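Transthyretin-like protein (Klebsiella pneumoniae subsp. pneumoniae, PDB 3QVA) probably hydrolyses 5-hydroxyisourate, an intermediate of purine breakdown, to 2-oxo-4-hydroxy-4-carboxy-5-ureidoimidazoline, working as a homotetramer of the transthyretin family. Local coordinates at residues V30-E35 with Y63-E68. Sequence-based numbering, arbitrary orientation.
Sequences VSLSRE and YCLTAE
Arg34 and Tyr63 lie side by side and point the same way, the arginine's CG resting over one face of the phenol, offset toward the rim. With CG anti to the backbone N (chi1 -175°) and bends further along the chain, the guanidinium comes round to the phenol oxygen and meets it with its edge: NH2 of Arg34 donates to OH of Tyr63 over 3.1 Å, while NE reaches the same oxygen only weakly. The two planes stand 62° apart, so this is not a flat stack. A long, flexible arginine suits this end of the strand pair, since its aliphatic part lies along the ring's rim while its guanidinium reaches the hydroxyl, which is also hydrogen-bonded to the carbonyl oxygen of Pro59.

On the same face, CD2 of Leu65 slips between Val30 and Leu32, 3.8 Å from CG1 of Val30, and CD1 of Leu32 lies 3.9 Å from CD2 of Tyr63. Branched aliphatic valine and leucine suit this buried face; Leu12 and Ile16 of strand 12-18 pack against it. Strands 29-34 and 62-67 are the antiparallel central pair of a four-stranded sheet, one layer of the transthyretin-like beta sandwich, and this face looks into its core. Reciprocal backbone hydrogen bonds join Ser31 with Thr66 and Ser33 with Cys64.

The other face carries small polar groups and water. OG of Ser33 lies 3.5 Å from CB of Cys64, an approach that a compact serine permits. One water donates to O of Ser31 and to O of Cys64 (2.8 Å), and also bonds to OG1 of Thr66. A second accepts from OG of Ser31 (2.7 Å) and donates to O of Thr66 and to OE2 of Glu68 (2.8 Å), a carboxylate whose other oxygen forms a salt bridge with Arg84.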
loop_
_atom_site.group_PDB
_atom_site.type_symbol
_atom_site.label_atom_id
_atom_site.label_comp_id
_atom_site.label_asym_id
_atom_site.label_seq_id
_atom_site.Cartn_x
_atom_site.Cartn_y
_atom_site.Cartn_z
ATOM N N VAL A 30 -5.938 -15.013 12.816
ATOM C CA VAL A 30 -4.527 -14.836 12.476
ATOM C C VAL A 30 -3.674 -15.861 13.222
ATOM O O VAL A 30 -3.719 -15.940 14.456
ATOM C CB VAL A 30 -4.010 -13.410 12.822
ATOM C CG1 VAL A 30 -2.607 -13.203 12.261
ATOM C CG2 VAL A 30 -4.957 -12.332 12.301
ATOM N N SER A 31 -2.888 -16.632 12.472
ATOM C CA SER A 31 -2.024 -17.648 13.065
ATOM C C SER A 31 -0.546 -17.292 12.972
ATOM O O SER A 31 -0.109 -16.629 12.029
ATOM C CB SER A 31 -2.277 -19.020 12.430
ATOM O OG SER A 31 -1.874 -19.044 11.070
ATOM N N LEU A 32 0.215 -17.736 13.969
ATOM C CA LEU A 32 1.661 -17.584 13.961
ATOM C C LEU A 32 2.293 -18.965 13.916
ATOM O O LEU A 32 1.918 -19.848 14.687
ATOM C CB LEU A 32 2.150 -16.837 15.207
ATOM C CG LEU A 32 3.670 -16.697 15.366
ATOM C CD1 LEU A 32 4.258 -15.820 14.265
ATOM C CD2 LEU A 32 4.022 -16.141 16.746
ATOM N N SER A 33 3.242 -19.147 13.006
ATOM C CA SER A 33 3.979 -20.398 12.937
ATOM C C SER A 33 5.481 -20.171 12.811
ATOM O O SER A 33 5.934 -19.092 12.412
ATOM C CB SER A 33 3.460 -21.282 11.799
ATOM O OG SER A 33 3.757 -20.718 10.540
ATOM N N ARG A 34 6.241 -21.200 13.172
ATOM C CA ARG A 34 7.684 -21.199 13.023
ATOM C C ARG A 34 8.098 -22.602 12.610
ATOM O O ARG A 34 7.773 -23.575 13.301
ATOM C CB ARG A 34 8.368 -20.807 14.334
ATOM C CG ARG A 34 9.881 -20.678 14.222
ATOM C CD ARG A 34 10.604 -21.139 15.480
ATOM N NE ARG A 34 10.361 -20.273 16.632
ATOM C CZ ARG A 34 9.713 -20.641 17.734
ATOM N NH1 ARG A 34 9.232 -21.872 17.856
ATOM N NH2 ARG A 34 9.548 -19.775 18.722
ATOM N N GLU A 35 8.791 -22.691 11.476
ATOM C CA GLU A 35 9.289 -23.956 10.928
ATOM C C GLU A 35 8.224 -25.059 10.871
ATOM O O GLU A 35 8.465 -26.196 11.296
ATOM C CB GLU A 35 10.533 -24.422 11.699
ATOM N N TYR A 63 9.624 -16.584 11.117
ATOM C CA TYR A 63 8.217 -16.729 11.467
ATOM C C TYR A 63 7.293 -16.436 10.297
ATOM O O TYR A 63 7.681 -15.812 9.312
ATOM C CB TYR A 63 7.853 -15.797 12.622
ATOM C CG TYR A 63 8.518 -16.132 13.932
ATOM C CD1 TYR A 63 9.746 -15.570 14.272
ATOM C CD2 TYR A 63 7.908 -16.992 14.844
ATOM C CE1 TYR A 63 10.363 -15.866 15.480
ATOM C CE2 TYR A 63 8.518 -17.292 16.060
ATOM C CZ TYR A 63 9.743 -16.724 16.369
ATOM O OH TYR A 63 10.350 -17.017 17.569
ATOM N N CYS A 64 6.056 -16.886 10.442
ATOM C CA CYS A 64 5.035 -16.690 9.443
ATOM C C CYS A 64 3.751 -16.293 10.160
ATOM O O CYS A 64 3.246 -17.056 10.988
ATOM C CB CYS A 64 4.846 -17.990 8.669
ATOM S SG CYS A 64 3.633 -17.910 7.381
ATOM N N LEU A 65 3.251 -15.090 9.872
ATOM C CA LEU A 65 1.942 -14.648 10.363
ATOM C C LEU A 65 0.943 -14.748 9.234
ATOM O O LEU A 65 1.165 -14.175 8.179
ATOM C CB LEU A 65 1.980 -13.188 10.815
ATOM C CG LEU A 65 2.033 -12.716 12.261
ATOM C CD1 LEU A 65 1.752 -11.212 12.261
ATOM C CD2 LEU A 65 1.044 -13.438 13.173
ATOM N N THR A 66 -0.159 -15.457 9.451
ATOM C CA THR A 66 -1.133 -15.656 8.389
ATOM C C THR A 66 -2.518 -15.186 8.801
ATOM O O THR A 66 -3.110 -15.730 9.738
ATOM C CB THR A 66 -1.201 -17.138 7.966
ATOM O OG1 THR A 66 0.112 -17.583 7.593
ATOM C CG2 THR A 66 -2.162 -17.323 6.785
ATOM N N ALA A 67 -3.033 -14.191 8.083
ATOM C CA ALA A 67 -4.375 -13.674 8.339
ATOM C C ALA A 67 -5.351 -14.310 7.365
ATOM O O ALA A 67 -5.119 -14.321 6.159
ATOM C CB ALA A 67 -4.405 -12.149 8.220
ATOM N N GLU A 68 -6.442 -14.859 7.892
ATOM C CA GLU A 68 -7.404 -15.551 7.057
ATOM C C GLU A 68 -8.383 -14.542 6.461
ATOM O O GLU A 68 -9.558 -14.483 6.821
ATOM C CB GLU A 68 -8.110 -16.646 7.864
ATOM C CG GLU A 68 -7.150 -17.758 8.297
ATOM C CD GLU A 68 -6.649 -18.580 7.123
ATOM O OE1 GLU A 68 -7.445 -18.827 6.198
ATOM O OE2 GLU A 68 -5.461 -18.981 7.124
HETATM O O HOH W 1 1.044 -18.582 10.121
HETATM O O HOH W 2 -4.136 -18.809 9.615
#